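Local structure of thiamine phosphate pyrophosphorylase (Bacteroides thetaiotaomicron VPI-5482, 3CEU) at residues V5-F11 and I29-P35; E14-I18 and Y187-I191; T59-F63 and L76-N80; L134-Q138 and K162-F166; D174-K178 and V190-F194. The protein probably catalyses formation of thiamine phosphate by joining its pyrimidine and thiazole halves with release of diphosphate, a step toward thiamine diphosphate. One frame throughout, in Å; residues are numbered along the deposited sequence.

Interaction 1: V5-F11 and I29-P35; sequences VVTTPTF and ILHLRKP
The phenyl ring of F11 carries the aliphatic arm of K34 over one face: K34 CE sits 4.0 Å from the centroid of the F11 ring in a CH-pi contact, while K34 CG comes to 3.4 Å from F11 CZ at the rim. The other flat group, the guanidinium of R33, has P35 CG over one face and P9 CG at its edge. A bend in the K34 chain (chi2 -60°) carries its ammonium back across the F11 face, in cation-pi geometry, to the 5-11 backbone. K34 NZ donates to T8 O at 2.6 Å and to T10 O at 2.9 Å, the latter from above the carbonyl plane, whereas T8 OG1 meets T10 O within it. E15, on helix 15-24, adds a salt bridge. With an alanine here, E15 and the T8 and T10 carbonyls would probably lose their charged mate, and one face of the F11 ring the chain that lies over it. Upstream, strands 2-6 and 29-32 pair in parallel as the first beta-alpha-beta crossover of the TIM barrel, through V5 N to I29 O, H31 N to V5 O (2.9 Å) and T7 N to H31 O; the H31 ring bonds to H60. Where the strands end, T7 OG1 accepts from R33 N at 3.0 Å. Side-chain oxygen and ammonium thus continue the pairing that backbone amides begin.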
# COMPACT_ATOMS: atom_id res chain seq x y z
N VAL A 5 3.44 -0.43 0.57
CA VAL A 5 3.50 -0.43 2.04
C VAL A 5 2.51 0.58 2.62
O VAL A 5 2.47 1.72 2.18
CB VAL A 5 4.92 -0.05 2.56
CG1 VAL A 5 4.87 0.14 4.08
CG2 VAL A 5 5.94 -1.13 2.20
N VAL A 6 1.72 0.15 3.61
CA VAL A 6 0.80 1.08 4.26
C VAL A 6 1.44 1.46 5.59
O VAL A 6 2.01 0.60 6.28
CB VAL A 6 -0.59 0.45 4.54
CG1 VAL A 6 -1.51 1.51 5.15
CG2 VAL A 6 -1.21 -0.11 3.27
N THR A 7 1.37 2.74 5.94
CA THR A 7 1.92 3.23 7.21
C THR A 7 1.13 2.62 8.35
O THR A 7 0.19 1.86 8.13
CB THR A 7 1.76 4.75 7.39
OG1 THR A 7 0.37 5.07 7.46
CG2 THR A 7 2.41 5.53 6.26
N THR A 8 1.51 2.97 9.56
CA THR A 8 0.83 2.53 10.77
C THR A 8 -0.29 3.55 11.02
O THR A 8 -0.17 4.71 10.63
CB THR A 8 1.78 2.55 11.97
OG1 THR A 8 2.60 3.72 11.91
CG2 THR A 8 2.66 1.32 11.98
N PRO A 9 -1.37 3.13 11.70
CA PRO A 9 -2.50 4.02 11.98
C PRO A 9 -2.11 5.23 12.84
O PRO A 9 -2.78 6.26 12.81
CB PRO A 9 -3.50 3.11 12.69
CG PRO A 9 -3.16 1.74 12.16
CD PRO A 9 -1.65 1.77 12.18
N THR A 10 -1.02 5.09 13.61
CA THR A 10 -0.57 6.16 14.48
C THR A 10 0.82 6.71 14.14
O THR A 10 1.62 6.04 13.48
CB THR A 10 -0.59 5.70 15.97
OG1 THR A 10 0.23 6.59 16.75
CG2 THR A 10 -0.06 4.29 16.11
N PHE A 11 1.08 7.94 14.59
CA PHE A 11 2.34 8.65 14.38
C PHE A 11 3.38 8.27 15.44
O PHE A 11 3.04 8.13 16.62
CB PHE A 11 2.11 10.17 14.45
CG PHE A 11 1.41 10.74 13.24
CD1 PHE A 11 2.14 11.15 12.13
CD2 PHE A 11 0.03 10.83 13.20
CE1 PHE A 11 1.49 11.64 10.99
CE2 PHE A 11 -0.62 11.32 12.06
CZ PHE A 11 0.11 11.73 10.96
N ILE A 29 5.32 2.27 -3.83
CA ILE A 29 4.30 3.18 -3.32
C ILE A 29 4.10 3.13 -1.80
O ILE A 29 4.25 2.08 -1.17
CB ILE A 29 2.93 2.90 -4.01
CG1 ILE A 29 3.07 3.05 -5.52
CG2 ILE A 29 1.86 3.86 -3.48
CD1 ILE A 29 1.81 2.68 -6.31
N LEU A 30 3.74 4.27 -1.23
CA LEU A 30 3.49 4.40 0.20
C LEU A 30 2.08 4.91 0.39
O LEU A 30 1.70 5.94 -0.17
CB LEU A 30 4.46 5.40 0.83
CG LEU A 30 4.22 5.68 2.31
CD1 LEU A 30 4.56 4.43 3.11
CD2 LEU A 30 5.08 6.84 2.77
N HIS A 31 1.30 4.17 1.17
CA HIS A 31 -0.08 4.55 1.47
C HIS A 31 -0.12 5.14 2.88
O HIS A 31 0.03 4.42 3.88
CB HIS A 31 -1.02 3.35 1.36
CG HIS A 31 -1.66 3.21 0.01
ND1 HIS A 31 -3.01 3.39 -0.19
CD2 HIS A 31 -1.13 2.95 -1.21
CE1 HIS A 31 -3.28 3.26 -1.47
NE2 HIS A 31 -2.16 2.99 -2.12
N LEU A 32 -0.31 6.45 2.93
CA LEU A 32 -0.38 7.18 4.19
C LEU A 32 -1.78 7.03 4.77
O LEU A 32 -2.74 7.59 4.26
CB LEU A 32 -0.07 8.66 3.96
CG LEU A 32 -0.12 9.61 5.16
CD1 LEU A 32 0.81 9.11 6.26
CD2 LEU A 32 0.28 11.01 4.72
N ARG A 33 -1.89 6.25 5.84
CA ARG A 33 -3.17 6.03 6.49
C ARG A 33 -3.04 6.29 7.99
O ARG A 33 -2.42 5.51 8.72
CB ARG A 33 -3.65 4.60 6.21
CG ARG A 33 -5.00 4.21 6.81
CD ARG A 33 -5.44 2.86 6.26
NE ARG A 33 -6.58 2.28 6.97
CZ ARG A 33 -6.54 1.80 8.21
NH1 ARG A 33 -5.42 1.82 8.92
NH2 ARG A 33 -7.64 1.28 8.76
N LYS A 34 -3.60 7.41 8.42
CA LYS A 34 -3.59 7.83 9.82
C LYS A 34 -5.02 8.17 10.22
O LYS A 34 -5.40 9.34 10.29
CB LYS A 34 -2.72 9.08 10.00
CG LYS A 34 -1.28 8.94 9.54
CD LYS A 34 -0.56 7.84 10.30
CE LYS A 34 0.92 7.81 9.96
NZ LYS A 34 1.58 6.68 10.67
N PRO A 35 -5.84 7.14 10.51
CA PRO A 35 -7.24 7.30 10.90
C PRO A 35 -7.50 8.33 11.99
O PRO A 35 -6.82 8.33 13.01
CB PRO A 35 -7.63 5.90 11.36
CG PRO A 35 -6.69 5.00 10.60
CD PRO A 35 -5.40 5.75 10.68

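Interaction 2: E14-I18 and Y187-I191; sequences EEDKI and YLAVI
I18 lays its CG1 over one face of the Y187 ring, 3.6 Å from the ring centroid and 18° off the normal, a CH-pi contact between the first and last helices of the TIM barrel's outer layer, 15-24 and 188-201. The two side chains slide past each other in opposite directions, and I18 CD1 continues along the tyrosine to Y187 CB at 3.7 Å. K17 crosses the phenol end at about a right angle, its CB 3.4 Å from Y187 OH. The carboxylate of E14 stands at the ring's edge, its plane turned 74° from the ring, with OE2 4.1 Å from Y187 CE1. A smaller branch of I18 works in a second direction, CG2 meeting V190 CG1 and the CD1 of I191. The Y187 ring reaches helix 15-24 because CG is wedged between the backbone N and carbonyl carbon (chi1 47°) at the N-cap position of its own helix. An alanine in its place would probably open a gap beside I18 and leave the N-terminal turns of the two helices joined mainly through V190 and I191. Further out, F179 and A21 also touch the Y187 ring, and W176 backs I18. I18 itself is set in the first turn of its helix by the bond from I18 N to E14 O, 2.9 Å.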
# COMPACT_ATOMS: atom_id res chain seq x y z
N GLU A 14 10.83 8.86 14.48
CA GLU A 14 11.69 8.06 13.61
C GLU A 14 10.94 7.50 12.40
O GLU A 14 11.56 6.97 11.48
CB GLU A 14 12.35 6.93 14.40
CG GLU A 14 13.59 7.38 15.17
CD GLU A 14 14.20 6.28 16.01
OE1 GLU A 14 13.59 5.91 17.04
OE2 GLU A 14 15.28 5.79 15.64
N GLU A 15 9.61 7.63 12.41
CA GLU A 15 8.79 7.14 11.31
C GLU A 15 9.23 7.75 9.97
O GLU A 15 9.28 7.05 8.95
CB GLU A 15 7.31 7.48 11.55
CG GLU A 15 6.36 6.86 10.53
CD GLU A 15 4.91 7.30 10.68
OE1 GLU A 15 4.05 6.74 9.98
OE2 GLU A 15 4.63 8.21 11.50
N ASP A 16 9.55 9.04 9.97
CA ASP A 16 9.99 9.72 8.76
C ASP A 16 11.31 9.15 8.25
O ASP A 16 11.52 9.04 7.04
CB ASP A 16 10.13 11.23 9.02
CG ASP A 16 11.37 11.59 9.83
OD1 ASP A 16 11.49 11.12 10.98
OD2 ASP A 16 12.22 12.34 9.31
N LYS A 17 12.20 8.79 9.17
CA LYS A 17 13.50 8.23 8.81
C LYS A 17 13.32 6.85 8.21
O LYS A 17 13.94 6.50 7.21
CB LYS A 17 14.40 8.08 10.05
CG LYS A 17 15.23 9.31 10.42
CD LYS A 17 14.39 10.46 10.92
CE LYS A 17 15.28 11.52 11.56
NZ LYS A 17 15.95 11.00 12.80
N ILE A 18 12.47 6.06 8.85
CA ILE A 18 12.23 4.72 8.36
C ILE A 18 11.60 4.78 6.98
O ILE A 18 12.01 4.05 6.09
CB ILE A 18 11.33 3.91 9.31
CG1 ILE A 18 11.99 3.83 10.70
CG2 ILE A 18 11.12 2.51 8.75
CD1 ILE A 18 11.19 3.05 11.73
N TYR A 187 16.23 0.44 13.39
CA TYR A 187 15.19 -0.12 12.55
C TYR A 187 15.73 -0.93 11.38
O TYR A 187 15.11 -1.02 10.31
CB TYR A 187 14.26 0.98 12.06
CG TYR A 187 14.94 2.22 11.52
CD1 TYR A 187 15.25 3.29 12.35
CD2 TYR A 187 15.28 2.31 10.17
CE1 TYR A 187 15.86 4.44 11.85
CE2 TYR A 187 15.89 3.45 9.65
CZ TYR A 187 16.18 4.51 10.50
OH TYR A 187 16.79 5.64 9.98
N LEU A 188 16.89 -1.54 11.59
CA LEU A 188 17.54 -2.37 10.58
C LEU A 188 16.63 -3.53 10.16
O LEU A 188 16.44 -3.79 8.97
CB LEU A 188 18.86 -2.91 11.13
CG LEU A 188 20.13 -2.34 10.50
CD1 LEU A 188 21.36 -2.66 11.36
CD2 LEU A 188 20.29 -2.92 9.11
N ALA A 189 16.07 -4.22 11.16
CA ALA A 189 15.18 -5.35 10.90
C ALA A 189 14.05 -4.99 9.93
O ALA A 189 13.63 -5.81 9.12
CB ALA A 189 14.59 -5.88 12.21
N VAL A 190 13.55 -3.77 10.03
CA VAL A 190 12.49 -3.36 9.13
C VAL A 190 13.04 -3.19 7.72
O VAL A 190 12.48 -3.73 6.77
CB VAL A 190 11.82 -2.06 9.61
CG1 VAL A 190 10.91 -1.49 8.51
CG2 VAL A 190 10.99 -2.35 10.86
N ILE A 191 14.15 -2.47 7.59
CA ILE A 191 14.73 -2.26 6.27
C ILE A 191 15.23 -3.57 5.66
O ILE A 191 15.04 -3.80 4.47
CB ILE A 191 15.91 -1.27 6.32
CG1 ILE A 191 15.53 -0.04 7.14
CG2 ILE A 191 16.31 -0.85 4.89
CD1 ILE A 191 14.26 0.65 6.66

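Interaction 3: T59-F63 and L76-N80; sequences THEHF and LNARN
N77 reaches across to H60 with its side-chain amide, and its conformation explains how. CG of N77 is held between the backbone N and the carbonyl carbon (chi1 65°), which sets the amide between the 59-63 loop and its own turn, with ND2 facing the loop and OD1 the turn. ND2 donates to H60 O at 2.9 Å, along a lone pair in the carbonyl plane and within the plane of the N77 amide; the same nitrogen also bonds to H75 O. On the other side of the amide, OD1 accepts from N80 N at 3.2 Å, from above the carbonyl plane, making an Asx motif that folds the 77-80 turn. The amide also crosses the base of H60 at a slant, ND2 being 3.4 Å from H60 CB, with the imidazole plane only 25° from the amide plane. That imidazole stacks on H75 and bonds to H31. E61 bends at chi2 (79°), sending OE1 to the edge of the R79 guanidinium in a long salt bridge, 3.9 Å from R79 NH2, while its OE2 takes the backbone N of K34. Beside the polar groups, F63 sets its ring obliquely against N80 and L76: F63 CZ lies 3.5 Å from N80 CB and F63 CE1 lies 3.8 Å from L76 CD2. These loops follow strands 57-59 and 73-75 at the C-terminal end of the barrel, where TIM-barrel enzymes carry their active sites. One amide thus both stitches the neighbouring loops together and shapes its own turn, whereas the distant carboxylate-guanidinium pair probably adds only a weak attraction.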
# COMPACT_ATOMS: atom_id res chain seq x y z
N THR A 59 -2.57 9.23 0.05
CA THR A 59 -3.11 9.48 1.40
C THR A 59 -4.57 9.08 1.57
O THR A 59 -5.38 9.27 0.66
CB THR A 59 -2.98 10.97 1.80
OG1 THR A 59 -3.57 11.17 3.08
CG2 THR A 59 -3.67 11.87 0.78
N HIS A 60 -4.89 8.53 2.73
CA HIS A 60 -6.25 8.11 3.02
C HIS A 60 -7.01 9.17 3.80
O HIS A 60 -8.21 9.04 4.05
CB HIS A 60 -6.26 6.80 3.82
CG HIS A 60 -5.71 5.62 3.08
ND1 HIS A 60 -6.19 4.34 3.25
CD2 HIS A 60 -4.70 5.53 2.18
CE1 HIS A 60 -5.50 3.51 2.48
NE2 HIS A 60 -4.59 4.21 1.82
N GLU A 61 -6.33 10.24 4.19
CA GLU A 61 -6.99 11.29 4.95
C GLU A 61 -6.60 12.65 4.43
O GLU A 61 -5.64 12.78 3.67
CB GLU A 61 -6.65 11.16 6.44
CG GLU A 61 -7.37 10.00 7.18
CD GLU A 61 -6.76 8.62 6.94
OE1 GLU A 61 -7.48 7.61 7.12
OE2 GLU A 61 -5.56 8.55 6.60
N HIS A 62 -7.34 13.68 4.83
CA HIS A 62 -7.03 15.04 4.41
C HIS A 62 -6.53 15.07 2.98
O HIS A 62 -5.34 15.28 2.71
CB HIS A 62 -5.98 15.62 5.35
CG HIS A 62 -6.35 15.49 6.79
ND1 HIS A 62 -7.54 15.98 7.29
CD2 HIS A 62 -5.71 14.91 7.83
CE1 HIS A 62 -7.61 15.71 8.58
NE2 HIS A 62 -6.52 15.06 8.93
N PHE A 63 -7.46 14.86 2.07
CA PHE A 63 -7.17 14.83 0.65
C PHE A 63 -6.55 16.13 0.13
O PHE A 63 -5.89 16.13 -0.90
CB PHE A 63 -8.45 14.47 -0.12
CG PHE A 63 -8.93 13.05 0.11
CD1 PHE A 63 -10.26 12.71 -0.12
CD2 PHE A 63 -8.04 12.05 0.50
CE1 PHE A 63 -10.70 11.40 0.02
CE2 PHE A 63 -8.48 10.73 0.65
CZ PHE A 63 -9.81 10.40 0.41
N LEU A 76 -9.83 6.48 -1.60
CA LEU A 76 -11.13 6.66 -0.97
C LEU A 76 -11.38 5.56 0.06
O LEU A 76 -11.00 4.42 -0.14
CB LEU A 76 -12.23 6.65 -2.04
CG LEU A 76 -11.94 7.59 -3.20
CD1 LEU A 76 -13.05 7.47 -4.24
CD2 LEU A 76 -11.82 9.01 -2.69
N ASN A 77 -12.03 5.92 1.16
CA ASN A 77 -12.31 4.94 2.20
C ASN A 77 -13.50 5.36 3.04
O ASN A 77 -14.04 6.45 2.88
CB ASN A 77 -11.06 4.74 3.07
CG ASN A 77 -10.67 5.98 3.84
OD1 ASN A 77 -11.29 6.31 4.85
ND2 ASN A 77 -9.66 6.67 3.35
N ALA A 78 -13.92 4.47 3.94
CA ALA A 78 -15.08 4.72 4.79
C ALA A 78 -15.13 6.12 5.38
O ALA A 78 -16.15 6.81 5.27
CB ALA A 78 -15.14 3.68 5.90
N ARG A 79 -14.04 6.54 6.00
CA ARG A 79 -14.01 7.86 6.62
C ARG A 79 -13.92 8.99 5.59
O ARG A 79 -14.40 10.10 5.84
CB ARG A 79 -12.86 7.92 7.64
CG ARG A 79 -13.07 6.95 8.82
CD ARG A 79 -11.77 6.68 9.58
NE ARG A 79 -10.75 6.15 8.67
CZ ARG A 79 -10.87 5.01 8.01
NH1 ARG A 79 -11.96 4.26 8.15
NH2 ARG A 79 -9.91 4.62 7.17
N ASN A 80 -13.33 8.70 4.43
CA ASN A 80 -13.21 9.70 3.38
C ASN A 80 -13.65 9.05 2.08
O ASN A 80 -12.83 8.72 1.22
CB ASN A 80 -11.78 10.21 3.31
CG ASN A 80 -11.24 10.63 4.68
OD1 ASN A 80 -10.83 9.79 5.48
ND2 ASN A 80 -11.27 11.94 4.96

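Interaction 4: L134-Q138 and K162-F166; sequences LREAQ and KDFGF
L134 and F164 meet at about a right angle on the outside of the TIM barrel, where helix 131-139 packs against the end of its neighbour, helix 158-163. The apolar contacts centre on F164. L134 CD2 lies over the centre of one face of the F164 ring, 3.6 Å from its centroid and 11° off the normal, as a CH-pi contact. The base of the same leucine reaches the rim, L134 CB being 3.6 Å from F164 CE2. The ring is brought there by its first torsion (chi1 -78°), with CG anti to the carbonyl carbon. L134 also touches M113 of strand 110-113 and Y129 of a loop, which ties the pair to the barrel wall. R135 meets the same ring at its edge, CG 3.8 Å from F164 CE2, and its bent chain returns the guanidinium to within 13° of parallel to the ring plane, placed obliquely to it. Polar contact is slight. Q138, its chain extended, stretches along the end of the other helix and gives a weak bond from NE2 to D163 O at 3.1 Å. Last come the backbone features that end helix 158-163. G165 has a positive phi in a Schellman motif, and a beta carbon there would be jammed against the carbonyl oxygen of F164, which by itself calls for glycine. The turn is secured by G165 N donating to K162 O at 3.2 Å.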
# COMPACT_ATOMS: atom_id res chain seq x y z
N LEU A 134 -10.01 -17.79 -6.90
CA LEU A 134 -9.02 -16.75 -7.14
C LEU A 134 -8.36 -17.01 -8.50
O LEU A 134 -8.12 -16.09 -9.27
CB LEU A 134 -7.97 -16.75 -6.03
CG LEU A 134 -7.68 -15.40 -5.37
CD1 LEU A 134 -8.95 -14.85 -4.73
CD2 LEU A 134 -6.60 -15.57 -4.33
N ARG A 135 -8.09 -18.28 -8.79
CA ARG A 135 -7.49 -18.64 -10.06
C ARG A 135 -8.48 -18.45 -11.19
O ARG A 135 -8.11 -18.05 -12.29
CB ARG A 135 -6.97 -20.09 -10.01
CG ARG A 135 -5.62 -20.23 -9.31
CD ARG A 135 -5.05 -21.63 -9.42
NE ARG A 135 -5.69 -22.57 -8.49
CZ ARG A 135 -5.34 -22.70 -7.21
NH1 ARG A 135 -4.36 -21.97 -6.70
NH2 ARG A 135 -5.98 -23.58 -6.44
N GLU A 136 -9.75 -18.74 -10.93
CA GLU A 136 -10.77 -18.57 -11.96
C GLU A 136 -10.86 -17.09 -12.31
O GLU A 136 -10.99 -16.72 -13.47
CB GLU A 136 -12.12 -19.08 -11.44
CG GLU A 136 -12.08 -20.53 -10.96
CD GLU A 136 -12.03 -21.53 -12.11
OE1 GLU A 136 -11.17 -21.37 -13.01
OE2 GLU A 136 -12.84 -22.48 -12.10
N ALA A 137 -10.77 -16.24 -11.29
CA ALA A 137 -10.82 -14.80 -11.47
C ALA A 137 -9.53 -14.30 -12.13
O ALA A 137 -9.48 -13.19 -12.65
CB ALA A 137 -11.03 -14.10 -10.13
N GLN A 138 -8.49 -15.12 -12.10
CA GLN A 138 -7.21 -14.76 -12.69
C GLN A 138 -7.27 -14.88 -14.21
O GLN A 138 -6.80 -14.00 -14.94
CB GLN A 138 -6.10 -15.66 -12.15
CG GLN A 138 -4.74 -15.36 -12.73
CD GLN A 138 -3.68 -16.32 -12.23
OE1 GLN A 138 -3.83 -16.94 -11.18
NE2 GLN A 138 -2.58 -16.43 -12.97
N LYS A 162 1.83 -13.19 -6.53
CA LYS A 162 2.21 -12.78 -7.88
C LYS A 162 1.85 -13.90 -8.85
O LYS A 162 1.72 -13.68 -10.05
CB LYS A 162 3.70 -12.46 -7.97
CG LYS A 162 4.62 -13.66 -8.15
CD LYS A 162 5.75 -13.33 -9.13
CE LYS A 162 6.64 -12.19 -8.63
NZ LYS A 162 7.66 -11.82 -9.65
N ASP A 163 1.69 -15.10 -8.31
CA ASP A 163 1.32 -16.25 -9.13
C ASP A 163 -0.12 -16.08 -9.58
O ASP A 163 -0.50 -16.56 -10.64
CB ASP A 163 1.46 -17.54 -8.31
CG ASP A 163 2.90 -17.97 -8.16
OD1 ASP A 163 3.81 -17.14 -8.38
OD2 ASP A 163 3.13 -19.15 -7.80
N PHE A 164 -0.91 -15.40 -8.75
CA PHE A 164 -2.31 -15.16 -9.05
C PHE A 164 -2.50 -14.07 -10.11
O PHE A 164 -3.61 -13.83 -10.57
CB PHE A 164 -3.06 -14.77 -7.78
CG PHE A 164 -3.39 -15.92 -6.88
CD1 PHE A 164 -2.87 -15.99 -5.59
CD2 PHE A 164 -4.26 -16.93 -7.29
CE1 PHE A 164 -3.20 -17.03 -4.73
CE2 PHE A 164 -4.60 -17.98 -6.44
CZ PHE A 164 -4.07 -18.03 -5.16
N GLY A 165 -1.41 -13.42 -10.50
CA GLY A 165 -1.49 -12.38 -11.51
C GLY A 165 -1.69 -10.97 -10.96
O GLY A 165 -1.87 -10.03 -11.74
N PHE A 166 -1.67 -10.83 -9.64
CA PHE A 166 -1.83 -9.54 -8.98
C PHE A 166 -0.78 -8.54 -9.46
O PHE A 166 0.40 -8.88 -9.59
CB PHE A 166 -1.74 -9.69 -7.45
CG PHE A 166 -3.01 -10.18 -6.80
CD1 PHE A 166 -4.15 -9.38 -6.80
CD2 PHE A 166 -3.07 -11.44 -6.21
CE1 PHE A 166 -5.34 -9.83 -6.23
CE2 PHE A 166 -4.26 -11.89 -5.64
CZ PHE A 166 -5.40 -11.08 -5.65

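Interaction 5: D174-K178 and V190-F194; sequences DLWNK and VIEHF
D174 opens the contact by accepting from H193: NE2 of the imidazole donates to D174 OD2 at 2.8 Å in an almost straight bond (174°). The acceptor lies within the plane of the H193 ring, yet the histidine approaches the carboxylate from above its plane, and the two groups are turned 74° apart. With CG anti to the backbone N (chi1 176°), the carboxylate of D174 swings toward helix 188-201, where L197 also touches it; E155 lies against H193. L175 comes next and spreads its two methyls: CD2 meets V190 CG1 at 3.5 Å, CD1 meets F194 CD2 at 4.1 Å. That CD2 also rests over a face of the W176 ring, whose NE1 bonds to the carbonyl oxygen of V6. The short helix 173-176 follows the eighth barrel strand, 168-171, and precedes the long closing helix 188-201, consistent with the short extra helix that many phosphate-binding TIM barrels have after their last strand. L175 fills the space between that turn, the closing helix and strand 2-6, where it touches V5. K178 finishes the segment with a tightly folded chain, bent at three successive torsions, which lays its end across the imidazole at about a right angle. K178 CE makes a CH-pi contact 4.2 Å from the centroid of the H193 ring, and NZ hangs over the same ring face, 3.1 Å from H193 CG. Nearer the backbone, K178 CB rests on V190 CG2 at 3.7 Å.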
# COMPACT_ATOMS: atom_id res chain seq x y z
N ASP A 174 3.20 -7.20 8.74
CA ASP A 174 4.40 -8.01 8.57
C ASP A 174 5.66 -7.18 8.45
O ASP A 174 6.78 -7.70 8.60
CB ASP A 174 4.28 -8.90 7.34
CG ASP A 174 5.55 -9.68 7.10
OD1 ASP A 174 5.92 -10.48 7.99
OD2 ASP A 174 6.17 -9.50 6.03
N LEU A 175 5.49 -5.89 8.18
CA LEU A 175 6.63 -5.01 8.03
C LEU A 175 6.89 -4.14 9.27
O LEU A 175 7.95 -4.25 9.89
CB LEU A 175 6.45 -4.15 6.78
CG LEU A 175 7.65 -3.32 6.34
CD1 LEU A 175 7.54 -3.00 4.86
CD2 LEU A 175 7.71 -2.06 7.17
N TRP A 176 5.92 -3.30 9.64
CA TRP A 176 6.08 -2.42 10.80
C TRP A 176 6.20 -3.15 12.15
O TRP A 176 6.86 -2.66 13.07
CB TRP A 176 4.94 -1.40 10.84
CG TRP A 176 4.87 -0.55 9.62
CD1 TRP A 176 3.98 -0.65 8.60
CD2 TRP A 176 5.77 0.51 9.25
NE1 TRP A 176 4.27 0.27 7.61
CE2 TRP A 176 5.37 0.99 7.99
CE3 TRP A 176 6.89 1.08 9.87
CZ2 TRP A 176 6.03 2.03 7.33
CZ3 TRP A 176 7.56 2.12 9.21
CH2 TRP A 176 7.13 2.57 7.96
N ASN A 177 5.57 -4.31 12.26
CA ASN A 177 5.63 -5.09 13.49
C ASN A 177 7.08 -5.50 13.80
O ASN A 177 7.38 -6.00 14.89
CB ASN A 177 4.75 -6.34 13.38
CG ASN A 177 3.25 -5.99 13.31
OD1 ASN A 177 2.42 -6.82 12.93
ND2 ASN A 177 2.91 -4.76 13.69
N LYS A 178 7.97 -5.29 12.83
CA LYS A 178 9.38 -5.64 12.98
C LYS A 178 10.14 -4.56 13.72
O LYS A 178 11.36 -4.60 13.82
CB LYS A 178 10.02 -5.86 11.60
CG LYS A 178 10.81 -7.16 11.47
CD LYS A 178 9.94 -8.36 11.80
CE LYS A 178 8.93 -8.67 10.70
NZ LYS A 178 9.59 -9.32 9.52
N VAL A 190 13.55 -3.77 10.03
CA VAL A 190 12.49 -3.36 9.13
C VAL A 190 13.04 -3.19 7.72
O VAL A 190 12.48 -3.73 6.77
CB VAL A 190 11.82 -2.06 9.61
CG1 VAL A 190 10.91 -1.49 8.51
CG2 VAL A 190 10.99 -2.35 10.86
N ILE A 191 14.15 -2.47 7.59
CA ILE A 191 14.73 -2.26 6.27
C ILE A 191 15.23 -3.57 5.66
O ILE A 191 15.04 -3.80 4.47
CB ILE A 191 15.91 -1.27 6.32
CG1 ILE A 191 15.53 -0.04 7.14
CG2 ILE A 191 16.31 -0.85 4.89
CD1 ILE A 191 14.26 0.65 6.66
N GLU A 192 15.85 -4.42 6.46
CA GLU A 192 16.34 -5.69 5.94
C GLU A 192 15.19 -6.57 5.49
O GLU A 192 15.27 -7.25 4.46
CB GLU A 192 17.20 -6.41 6.99
CG GLU A 192 18.42 -5.60 7.40
CD GLU A 192 19.35 -6.36 8.32
OE1 GLU A 192 20.16 -7.18 7.84
OE2 GLU A 192 19.28 -6.15 9.55
N HIS A 193 14.10 -6.55 6.24
CA HIS A 193 12.95 -7.37 5.90
C HIS A 193 12.24 -6.84 4.65
O HIS A 193 11.63 -7.61 3.90
CB HIS A 193 11.97 -7.42 7.07
CG HIS A 193 10.82 -8.35 6.86
ND1 HIS A 193 10.98 -9.72 6.77
CD2 HIS A 193 9.51 -8.10 6.67
CE1 HIS A 193 9.80 -10.27 6.52
NE2 HIS A 193 8.90 -9.31 6.46
N PHE A 194 12.33 -5.53 4.41
CA PHE A 194 11.70 -4.93 3.22
C PHE A 194 12.46 -5.39 1.97
O PHE A 194 11.84 -5.79 0.97
CB PHE A 194 11.72 -3.40 3.30
CG PHE A 194 11.33 -2.73 2.00
CD1 PHE A 194 12.30 -2.19 1.16
CD2 PHE A 194 10.00 -2.69 1.59
CE1 PHE A 194 11.95 -1.63 -0.08
CE2 PHE A 194 9.64 -2.13 0.35
CZ PHE A 194 10.62 -1.60 -0.49

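Interaction 1 lies nearest the middle of the chain; its backbone ladder joins the first two barrel strands, and the K34 ammonium ties the loops that follow them. Interactions 2 and 5 share V190 and I191 on helix 188-201. They fasten that helix on the barrel's outside, the first to helix 15-24 by apolar side chains, the second to the short helix 173-176 with a His-Asp bond in a buried setting. Both touch interaction 1, through E15 to K34 and W176 to V6. Interaction 3 joins it by the H31-H60 bond and is mostly polar, between loops. Interaction 4 stands alone, about 26 Å centre to centre from interaction 1, as an outer contact between helices, ring-based and only weakly polar.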